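Local atomic coordinates of putative pectin lyase (Geobacillus virus E2, PDB entry 7CHU), a protein that serves as the tailspike of a thermophilic bacteriophage and probably recognises, and perhaps cleaves, polysaccharide on the surface of its Geobacillus host. Residues 75-79 against 80-84; 417-421 against 422-426; 307-311 against 312-316; 162-165 against 166-169. All blocks are in the same frame, centred on the assembly; numbering follows the deposited sequence.

Interaction 1: 75-79 against 80-84; sequences VNVKE and FGTKG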
loop_
_atom_site.group_PDB
_atom_site.type_symbol
_atom_site.label_atom_id
_atom_site.label_comp_id
_atom_site.label_asym_id
_atom_site.label_seq_id
_atom_site.Cartn_x
_atom_site.Cartn_y
_atom_site.Cartn_z
ATOM N N VAL A 75 18.290 0.871 -26.750
ATOM C CA VAL A 75 19.433 0.136 -27.263
ATOM C C VAL A 75 19.172 -1.336 -26.988
ATOM O O VAL A 75 19.057 -1.741 -25.830
ATOM C CB VAL A 75 20.737 0.605 -26.614
ATOM C CG1 VAL A 75 21.904 -0.212 -27.137
ATOM C CG2 VAL A 75 20.944 2.078 -26.888
ATOM N N ASN A 76 19.067 -2.130 -28.048
ATOM C CA ASN A 76 18.864 -3.569 -27.955
ATOM C C ASN A 76 20.222 -4.256 -27.910
ATOM O O ASN A 76 21.053 -4.055 -28.811
ATOM C CB ASN A 76 18.035 -4.059 -29.152
ATOM C CG ASN A 76 17.493 -5.472 -28.972
ATOM O OD1 ASN A 76 18.228 -6.380 -28.632
ATOM N ND2 ASN A 76 16.183 -5.654 -29.185
ATOM N N VAL A 77 20.460 -5.055 -26.863
ATOM C CA VAL A 77 21.745 -5.749 -26.746
ATOM C C VAL A 77 21.994 -6.657 -27.946
ATOM O O VAL A 77 23.145 -6.943 -28.276
ATOM C CB VAL A 77 21.833 -6.553 -25.425
ATOM C CG1 VAL A 77 21.725 -5.615 -24.228
ATOM C CG2 VAL A 77 20.746 -7.662 -25.382
ATOM N N LYS A 78 20.942 -7.087 -28.646
ATOM C CA LYS A 78 21.164 -7.925 -29.825
ATOM C C LYS A 78 21.930 -7.176 -30.913
ATOM O O LYS A 78 22.613 -7.798 -31.732
ATOM C CB LYS A 78 19.826 -8.426 -30.378
ATOM C CG LYS A 78 19.813 -9.894 -30.711
ATOM C CD LYS A 78 18.631 -10.265 -31.593
ATOM C CE LYS A 78 18.887 -11.582 -32.323
ATOM N NZ LYS A 78 17.616 -12.314 -32.635
ATOM N N GLU A 79 21.810 -5.844 -30.946
ATOM C CA GLU A 79 22.598 -5.037 -31.867
ATOM C C GLU A 79 24.087 -5.189 -31.643
ATOM O O GLU A 79 24.879 -4.831 -32.523
ATOM C CB GLU A 79 22.270 -3.553 -31.724
ATOM C CG GLU A 79 20.828 -3.166 -31.912
ATOM C CD GLU A 79 20.586 -1.728 -31.459
ATOM O OE1 GLU A 79 21.550 -0.919 -31.562
ATOM O OE2 GLU A 79 19.457 -1.422 -30.981
ATOM N N PHE A 80 24.497 -5.652 -30.473
ATOM C CA PHE A 80 25.907 -5.703 -30.120
ATOM C C PHE A 80 26.433 -7.126 -30.078
ATOM O O PHE A 80 27.570 -7.352 -29.648
ATOM C CB PHE A 80 26.134 -4.961 -28.805
ATOM C CG PHE A 80 26.020 -3.471 -28.958
ATOM C CD1 PHE A 80 24.776 -2.846 -28.926
ATOM C CD2 PHE A 80 27.156 -2.706 -29.226
ATOM C CE1 PHE A 80 24.667 -1.455 -29.135
ATOM C CE2 PHE A 80 27.078 -1.324 -29.414
ATOM C CZ PHE A 80 25.828 -0.692 -29.377
ATOM N N GLY A 81 25.632 -8.089 -30.531
ATOM C CA GLY A 81 26.101 -9.444 -30.733
ATOM C C GLY A 81 25.744 -10.465 -29.670
ATOM O O GLY A 81 26.352 -11.543 -29.662
ATOM N N THR A 82 24.784 -10.185 -28.785
ATOM C CA THR A 82 24.325 -11.221 -27.857
ATOM C C THR A 82 23.682 -12.360 -28.630
ATOM O O THR A 82 23.018 -12.141 -29.646
ATOM C CB THR A 82 23.301 -10.677 -26.849
ATOM O OG1 THR A 82 22.157 -10.151 -27.545
ATOM C CG2 THR A 82 23.903 -9.599 -25.965
ATOM N N LYS A 83 23.861 -13.582 -28.144
ATOM C CA LYS A 83 23.115 -14.718 -28.681
ATOM C C LYS A 83 21.921 -15.098 -27.823
ATOM O O LYS A 83 20.950 -15.653 -28.341
ATOM C CB LYS A 83 24.030 -15.935 -28.835
ATOM C CG LYS A 83 25.335 -15.567 -29.519
ATOM C CD LYS A 83 25.098 -15.126 -30.981
ATOM C CE LYS A 83 26.077 -15.777 -31.968
ATOM N NZ LYS A 83 27.480 -15.745 -31.463
ATOM N N GLY A 84 21.981 -14.852 -26.519
ATOM C CA GLY A 84 20.830 -15.114 -25.674
ATOM C C GLY A 84 20.418 -16.566 -25.635
ATOM O O GLY A 84 19.242 -16.856 -25.417
#

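Interaction 2: 417-421 against 422-426; sequences VYRSG and ANFIQ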
loop_
_atom_site.group_PDB
_atom_site.type_symbol
_atom_site.label_atom_id
_atom_site.label_comp_id
_atom_site.label_asym_id
_atom_site.label_seq_id
_atom_site.Cartn_x
_atom_site.Cartn_y
_atom_site.Cartn_z
ATOM N N VAL A 417 3.292 -5.349 36.141
ATOM C CA VAL A 417 2.876 -6.741 36.276
ATOM C C VAL A 417 1.960 -7.052 35.111
ATOM O O VAL A 417 1.199 -6.193 34.662
ATOM C CB VAL A 417 2.172 -7.006 37.630
ATOM C CG1 VAL A 417 0.894 -6.141 37.744
ATOM C CG2 VAL A 417 1.818 -8.495 37.776
ATOM N N TYR A 418 2.025 -8.290 34.630
ATOM C CA TYR A 418 1.116 -8.732 33.582
ATOM C C TYR A 418 0.921 -10.233 33.712
ATOM O O TYR A 418 1.763 -10.929 34.273
ATOM C CB TYR A 418 1.631 -8.355 32.170
ATOM C CG TYR A 418 2.932 -9.017 31.739
ATOM C CD1 TYR A 418 4.172 -8.455 32.066
ATOM C CD2 TYR A 418 2.920 -10.192 30.990
ATOM C CE1 TYR A 418 5.375 -9.051 31.651
ATOM C CE2 TYR A 418 4.100 -10.796 30.580
ATOM C CZ TYR A 418 5.317 -10.226 30.906
ATOM O OH TYR A 418 6.470 -10.841 30.490
ATOM N N ARG A 419 -0.201 -10.730 33.189
ATOM C CA ARG A 419 -0.489 -12.157 33.243
ATOM C C ARG A 419 0.125 -12.888 32.053
ATOM O O ARG A 419 -0.069 -12.492 30.895
ATOM C CB ARG A 419 -1.990 -12.419 33.282
ATOM C CG ARG A 419 -2.301 -13.924 33.184
ATOM C CD ARG A 419 -3.685 -14.248 33.622
ATOM N NE ARG A 419 -3.920 -15.689 33.692
ATOM C CZ ARG A 419 -4.904 -16.244 34.382
ATOM N NH1 ARG A 419 -5.741 -15.477 35.084
ATOM N NH2 ARG A 419 -5.044 -17.567 34.378
ATOM N N SER A 420 0.847 -13.970 32.341
ATOM C CA SER A 420 1.417 -14.836 31.308
ATOM C C SER A 420 1.047 -16.278 31.633
ATOM O O SER A 420 1.530 -16.842 32.623
ATOM C CB SER A 420 2.934 -14.676 31.220
ATOM O OG SER A 420 3.474 -15.539 30.226
ATOM N N GLY A 421 0.193 -16.871 30.812
ATOM C CA GLY A 421 -0.321 -18.188 31.156
ATOM C C GLY A 421 -1.019 -18.127 32.508
ATOM O O GLY A 421 -1.915 -17.313 32.736
ATOM N N ALA A 422 -0.605 -18.987 33.427
ATOM C CA ALA A 422 -1.123 -18.982 34.785
ATOM C C ALA A 422 -0.355 -18.050 35.715
ATOM O O ALA A 422 -0.753 -17.881 36.876
ATOM C CB ALA A 422 -1.103 -20.406 35.348
ATOM N N ASN A 423 0.727 -17.438 35.249
ATOM C CA ASN A 423 1.572 -16.650 36.124
ATOM C C ASN A 423 1.361 -15.158 35.918
ATOM O O ASN A 423 0.922 -14.699 34.865
ATOM C CB ASN A 423 3.045 -16.989 35.894
ATOM C CG ASN A 423 3.323 -18.457 36.061
ATOM O OD1 ASN A 423 3.884 -19.103 35.179
ATOM N ND2 ASN A 423 2.945 -18.993 37.201
ATOM N N PHE A 424 1.713 -14.410 36.948
ATOM C CA PHE A 424 1.789 -12.958 36.898
ATOM C C PHE A 424 3.259 -12.574 36.964
ATOM O O PHE A 424 3.941 -12.898 37.942
ATOM C CB PHE A 424 0.998 -12.342 38.054
ATOM C CG PHE A 424 -0.483 -12.631 37.990
ATOM C CD1 PHE A 424 -1.288 -11.975 37.064
ATOM C CD2 PHE A 424 -1.070 -13.559 38.845
ATOM C CE1 PHE A 424 -2.673 -12.236 36.998
ATOM C CE2 PHE A 424 -2.439 -13.828 38.784
ATOM C CZ PHE A 424 -3.242 -13.163 37.844
ATOM N N ILE A 425 3.748 -11.899 35.925
ATOM C CA ILE A 425 5.168 -11.591 35.783
ATOM C C ILE A 425 5.407 -10.140 36.171
ATOM O O ILE A 425 4.676 -9.247 35.733
ATOM C CB ILE A 425 5.644 -11.859 34.346
ATOM C CG1 ILE A 425 5.512 -13.356 34.050
ATOM C CG2 ILE A 425 7.064 -11.340 34.160
ATOM C CD1 ILE A 425 6.085 -13.775 32.711
ATOM N N GLN A 426 6.414 -9.910 37.001
ATOM C CA GLN A 426 6.855 -8.587 37.424
ATOM C C GLN A 426 8.100 -8.230 36.627
ATOM O O GLN A 426 9.185 -8.768 36.912
ATOM C CB GLN A 426 7.156 -8.572 38.931
ATOM C CG GLN A 426 7.516 -7.213 39.491
ATOM C CD GLN A 426 7.785 -7.265 41.000
ATOM O OE1 GLN A 426 8.890 -7.597 41.440
ATOM N NE2 GLN A 426 6.773 -6.945 41.793
HETATM O O HOH W 1 4.726 -17.512 32.394
#

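Interaction 3: 307-311 against 312-316; sequences MYLDG and DVTYV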
loop_
_atom_site.group_PDB
_atom_site.type_symbol
_atom_site.label_atom_id
_atom_site.label_comp_id
_atom_site.label_asym_id
_atom_site.label_seq_id
_atom_site.Cartn_x
_atom_site.Cartn_y
_atom_site.Cartn_z
ATOM N N MET A 307 14.191 -10.586 9.152
ATOM C CA MET A 307 14.665 -9.220 8.941
ATOM C C MET A 307 15.554 -8.839 10.113
ATOM O O MET A 307 15.086 -8.830 11.257
ATOM C CB MET A 307 13.494 -8.235 8.822
ATOM C CG MET A 307 13.962 -6.769 8.774
ATOM S SD MET A 307 12.621 -5.573 8.626
ATOM C CE MET A 307 11.952 -6.027 7.028
ATOM N N TYR A 308 16.827 -8.516 9.848
ATOM C CA TYR A 308 17.692 -7.912 10.866
ATOM C C TYR A 308 17.679 -6.407 10.662
ATOM O O TYR A 308 18.146 -5.921 9.632
ATOM C CB TYR A 308 19.130 -8.435 10.806
ATOM C CG TYR A 308 20.033 -7.711 11.770
ATOM C CD1 TYR A 308 19.854 -7.847 13.152
ATOM C CD2 TYR A 308 21.051 -6.875 11.315
ATOM C CE1 TYR A 308 20.662 -7.177 14.057
ATOM C CE2 TYR A 308 21.869 -6.199 12.210
ATOM C CZ TYR A 308 21.673 -6.352 13.582
ATOM O OH TYR A 308 22.487 -5.682 14.470
ATOM N N LEU A 309 17.114 -5.668 11.612
ATOM C CA LEU A 309 16.851 -4.238 11.435
ATOM C C LEU A 309 17.770 -3.393 12.324
ATOM O O LEU A 309 17.341 -2.830 13.327
ATOM C CB LEU A 309 15.386 -3.969 11.726
ATOM C CG LEU A 309 14.804 -2.576 11.547
ATOM C CD1 LEU A 309 15.437 -1.951 10.332
ATOM C CD2 LEU A 309 13.255 -2.648 11.405
ATOM N N ASP A 310 19.051 -3.282 11.928
ATOM C CA ASP A 310 19.953 -2.275 12.504
ATOM C C ASP A 310 19.749 -0.971 11.736
ATOM O O ASP A 310 20.523 -0.596 10.844
ATOM C CB ASP A 310 21.403 -2.747 12.461
ATOM C CG ASP A 310 22.395 -1.725 13.042
ATOM O OD1 ASP A 310 22.016 -0.836 13.853
ATOM O OD2 ASP A 310 23.584 -1.826 12.669
ATOM N N GLY A 311 18.677 -0.267 12.106
ATOM C CA GLY A 311 18.271 0.956 11.430
ATOM C C GLY A 311 17.194 1.670 12.218
ATOM O O GLY A 311 16.641 1.133 13.183
ATOM N N ASP A 312 16.892 2.896 11.787
ATOM C CA ASP A 312 15.911 3.740 12.451
ATOM C C ASP A 312 14.773 4.099 11.505
ATOM O O ASP A 312 14.949 4.130 10.282
ATOM C CB ASP A 312 16.552 5.022 12.982
ATOM C CG ASP A 312 17.691 4.749 13.954
ATOM O OD1 ASP A 312 17.602 3.813 14.788
ATOM O OD2 ASP A 312 18.690 5.499 13.887
ATOM N N VAL A 313 13.604 4.392 12.087
ATOM C CA VAL A 313 12.446 4.887 11.336
ATOM C C VAL A 313 12.178 4.024 10.113
ATOM O O VAL A 313 11.975 4.538 9.006
ATOM C CB VAL A 313 12.632 6.357 10.908
ATOM C CG1 VAL A 313 11.271 7.000 10.613
ATOM C CG2 VAL A 313 13.368 7.147 11.982
ATOM N N THR A 314 12.186 2.715 10.290
ATOM C CA THR A 314 11.790 1.812 9.224
ATOM C C THR A 314 10.291 1.569 9.308
ATOM O O THR A 314 9.723 1.477 10.405
ATOM C CB THR A 314 12.549 0.482 9.341
ATOM O OG1 THR A 314 13.941 0.753 9.554
ATOM C CG2 THR A 314 12.382 -0.382 8.087
ATOM N N TYR A 315 9.651 1.447 8.157
ATOM C CA TYR A 315 8.208 1.229 8.099
ATOM C C TYR A 315 7.977 -0.182 7.573
ATOM O O TYR A 315 8.276 -0.466 6.409
ATOM C CB TYR A 315 7.524 2.248 7.190
ATOM C CG TYR A 315 7.810 3.717 7.474
ATOM C CD1 TYR A 315 9.066 4.254 7.223
ATOM C CD2 TYR A 315 6.805 4.572 7.946
ATOM C CE1 TYR A 315 9.325 5.595 7.433
ATOM C CE2 TYR A 315 7.049 5.919 8.165
ATOM C CZ TYR A 315 8.326 6.424 7.902
ATOM O OH TYR A 315 8.595 7.758 8.092
ATOM N N VAL A 316 7.481 -1.068 8.425
ATOM C CA VAL A 316 7.155 -2.424 8.001
ATOM C C VAL A 316 5.631 -2.529 8.014
ATOM O O VAL A 316 5.016 -2.820 9.052
ATOM C CB VAL A 316 7.827 -3.478 8.899
ATOM C CG1 VAL A 316 7.595 -4.876 8.360
ATOM C CG2 VAL A 316 9.356 -3.182 9.047
#

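Interaction 4: 162-165 against 166-169; sequences PSDT and AQRL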
loop_
_atom_site.group_PDB
_atom_site.type_symbol
_atom_site.label_atom_id
_atom_site.label_comp_id
_atom_site.label_asym_id
_atom_site.label_seq_id
_atom_site.Cartn_x
_atom_site.Cartn_y
_atom_site.Cartn_z
ATOM N N PRO A 162 28.783 4.954 -9.284
ATOM C CA PRO A 162 29.320 6.042 -10.111
ATOM C C PRO A 162 30.788 5.802 -10.407
ATOM O O PRO A 162 31.545 5.361 -9.541
ATOM C CB PRO A 162 29.130 7.291 -9.241
ATOM C CG PRO A 162 29.049 6.745 -7.803
ATOM C CD PRO A 162 28.337 5.428 -7.960
ATOM N N SER A 163 31.199 6.108 -11.646
ATOM C CA SER A 163 32.619 6.012 -11.957
ATOM C C SER A 163 33.441 6.948 -11.074
ATOM O O SER A 163 34.565 6.612 -10.694
ATOM C CB SER A 163 32.858 6.317 -13.437
ATOM O OG SER A 163 32.387 7.618 -13.777
ATOM N N ASP A 164 32.897 8.115 -10.740
ATOM C CA ASP A 164 33.510 9.087 -9.841
ATOM C C ASP A 164 32.741 9.050 -8.515
ATOM O O ASP A 164 31.573 9.450 -8.469
ATOM C CB ASP A 164 33.447 10.468 -10.483
ATOM C CG ASP A 164 34.147 11.546 -9.663
ATOM O OD1 ASP A 164 34.627 11.261 -8.531
ATOM O OD2 ASP A 164 34.207 12.694 -10.170
ATOM N N THR A 165 33.382 8.592 -7.433
ATOM C CA THR A 165 32.640 8.467 -6.175
ATOM C C THR A 165 32.501 9.776 -5.409
ATOM O O THR A 165 31.996 9.760 -4.280
ATOM C CB THR A 165 33.274 7.426 -5.259
ATOM O OG1 THR A 165 34.672 7.703 -5.130
ATOM C CG2 THR A 165 33.061 6.015 -5.814
ATOM N N ALA A 166 32.947 10.894 -5.968
ATOM C CA ALA A 166 32.621 12.205 -5.424
ATOM C C ALA A 166 31.219 12.657 -5.830
ATOM O O ALA A 166 30.745 13.696 -5.349
ATOM C CB ALA A 166 33.664 13.226 -5.891
ATOM N N GLN A 167 30.569 11.893 -6.714
ATOM C CA GLN A 167 29.279 12.147 -7.323
ATOM C C GLN A 167 28.350 10.971 -7.045
ATOM O O GLN A 167 28.735 9.957 -6.445
ATOM C CB GLN A 167 29.402 12.339 -8.846
ATOM C CG GLN A 167 30.456 13.283 -9.350
ATOM C CD GLN A 167 30.085 13.778 -10.733
ATOM O OE1 GLN A 167 28.948 14.214 -10.953
ATOM N NE2 GLN A 167 31.015 13.678 -11.678
ATOM N N ARG A 168 27.130 11.082 -7.543
ATOM C CA ARG A 168 26.167 10.005 -7.411
ATOM C C ARG A 168 25.698 9.524 -8.777
ATOM O O ARG A 168 25.808 10.221 -9.790
ATOM C CB ARG A 168 24.996 10.462 -6.561
ATOM C CG ARG A 168 25.470 10.939 -5.197
ATOM C CD ARG A 168 24.326 11.155 -4.268
ATOM N NE ARG A 168 23.659 9.903 -3.932
ATOM C CZ ARG A 168 24.075 9.077 -2.981
ATOM N NH1 ARG A 168 25.166 9.370 -2.270
ATOM N NH2 ARG A 168 23.389 7.966 -2.728
ATOM N N LEU A 169 25.193 8.302 -8.782
ATOM C CA LEU A 169 24.499 7.739 -9.922
ATOM C C LEU A 169 23.007 7.954 -9.717
ATOM O O LEU A 169 22.475 7.555 -8.678
ATOM C CB LEU A 169 24.811 6.247 -10.022
ATOM C CG LEU A 169 24.718 5.643 -11.400
ATOM C CD1 LEU A 169 25.770 6.307 -12.262
ATOM C CD2 LEU A 169 24.980 4.161 -11.282
HETATM O O HOH W 2 29.248 10.003 -3.649
#

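Interaction 1: 75-79 against 80-84
Val77 and Thr82 meet across a short 3-10 turn that follows strand 75-76 within the pectate lyase-like region, and the tight half of the contact lies between them. Their side chains cross at about a right angle, with Thr82 CG2 3.7 Å from Val77 CB. Thr82 OG1 comes in over the backbone, 3.3 Å from Lys78 CA; it is put there by a chi1 of 59°, which sets the hydroxyl between the backbone N and carbonyl carbon and turns the methyl toward Val77. Ala93, Ile94 and Ala97 of helix 91-99, together with Tyr122, close over this buried pair. The turn itself rests on backbone bonds: Phe80 N donates to Val77 O at 2.9 Å, and Gly81 N gives a longer bond to Lys78 O at 3.3 Å, the donors standing well above the two carbonyl planes.

The looser, solvent side holds Lys78 and Gly81, both exposed. Lys78 passes Thr82 with its CB and CG and also packs on Thr72 of a second subunit; Gly81 has a phi of 101°, a conformation in which a CB would press on the preceding carbonyl oxygen. Phe80 is held more firmly: Val75 CG1 approaches its CE1 obliquely at 3.6 Å, Asn76 O lies at the ring edge, in plane, and Ala97 and Ser100 touch it too. Asn76 forms the subunit-facing side, buried against Ile69 and hydrogen-bonded to Thr72 of the second subunit. Its side-chain amide oxygen makes an Asx turn, Asn76 OD1 accepting from Lys78 N at 2.8 Å, in the carbonyl plane and on a lone pair.

Interaction 2: 417-421 against 422-426
A two-strand antiparallel hairpin, closed by a type II' turn from Ser420 to Asn423, brings Tyr418 against Ile425 and Arg419 against Phe424. Two hydrogen-bonded pairs define its register: Ile425 N donates to Tyr418 O at 2.8 Å with an N-H...O angle of 166°, and Ser420 N to Asn423 O at 2.6 Å, each with a reciprocal backbone bond. Gly421 supplies the positive phi of the turn, 58°. On the face carrying Tyr418, Ser420 and Ile425, the Ile425 side chain runs alongside the tyrosine, and its CB sits over one ring face, 4.0 Å from the centroid, in a CH-pi contact. Ile425 CD1 continues to Ser420 CB at 3.6 Å, while the Tyr418 hydroxyl is hydrogen-bonded to Asn379.

On the other face of the hairpin, Arg419 lays its aliphatic part by the Phe424 ring, CB being 3.8 Å from CE1. Its chain is extended from CG to NE, which carries NE to Gly421 O at 2.8 Å, with the oxygen in the guanidinium plane and the donor nearly along the C=O axis. Arginine thus joins two chemistries: its methylenes pack on an aromatic ring, and its NE ties the strand to the turn, probably limiting the turn's freedom.

Interaction 3: 307-311 against 312-316
Leu309 (chi1 -177°) and Met307 (chi1 173°) both extend CG away from their backbone N, and this sends the two side chains inward to meet Thr314 and Val316 at a corner of the right-handed parallel beta-helix expected of the pectate lyase-like family. Strand 307-309 ends here, the chain turns, and strand 315-317 begins on another face of the coil; the two segments run 145° apart from end to end. The side chains of both pairs reach tip to tip across the interior. Leu309 places both methyls at Thr314, with CD2 3.8 Å from Thr314 CB. Farther from the bend, with chi1 and chi2 both extended, Met307 carries SD to 4.1 Å from Val316 CG2, a looser touch. Phe284, from the neighbouring strand 283-285, packs on both Met307 and Thr314.

Several polar atoms at the corner find partners on other turns of the coil. Asp310, centre of an inverse gamma turn, and Asp312 both form salt bridges with Arg278, which would be expected to ease the proximity of two carboxylates whose OD1 atoms stand 6.5 Å apart. Asn336 receives a bond from Thr314 N and gives one to Gly311 O, so successive coils are stitched at the bend. The closest approach of the two segments' side chains is Leu309 CD1 to Thr314 OG1, 3.2 Å.

Interaction 4: 162-165 against 166-169
Asp164 and Gln167 cross at about a right angle, and their flat ends are turned almost perpendicular, carboxylate and amide planes lying 88° apart. Asp164 OD2 stands 3.7 Å from Gln167 NE2. The other oxygen does the bonding: Asp164 OD1 accepts from Ala166 N at 3.1 Å with an N-H...O angle of 165°, the donor coming from above the carboxylate plane. A chi1 of -176° carries the carboxylate beside its own carbonyl carbon, on the side where the chain folds back, and Ala166 CB packs at 3.4 Å from the same OD1.

This bond braces a type I beta turn from Asp164 to Gln167, in the loop that links strands 156-160 and 169-175 of the parallel beta-helix. The turn is closed by Gln167 N donating to Asp164 O at 3.2 Å, and a water donates to both Thr165 O and Gln167 O.

At the loop's base, Pro162 and Leu169 approach obliquely, CD to CB 4.2 Å, while the proline's CG lies 3.5 Å from Gln167 O. Leu105 also lies against Pro162 and Gln167. The Arg168 CB is directed away from the turn; its guanidinium is hydrogen-bonded to Ser195 and the Ile194 carbonyl oxygen, salt-bridged to Glu216 and set against Trp218 in a cation-pi contact.

All four contacts are local, yet they sample different depths of an elongated trimer. Interaction 3 is the buried one, its centre about 10 Å from the centre of the chain, and its segments touch through side-chain tips, mostly apolar, with a threonine hydroxyl among them. Interactions 1, 2 and 4 are partly buried and lean on backbone bonds that close turns. Interactions 1 and 2 lie on opposite sides of the chain's centre, their own centres about 67 Å apart. Interactions 1 and 3 each meet another subunit, whereas 2 and 4 touch none. Interactions 1, 3 and 4 belong to parallel coils; interaction 2 is an antiparallel hairpin beyond them. Carboxylates serve a backbone N-H in interaction 4 but a distant arginine in interaction 3.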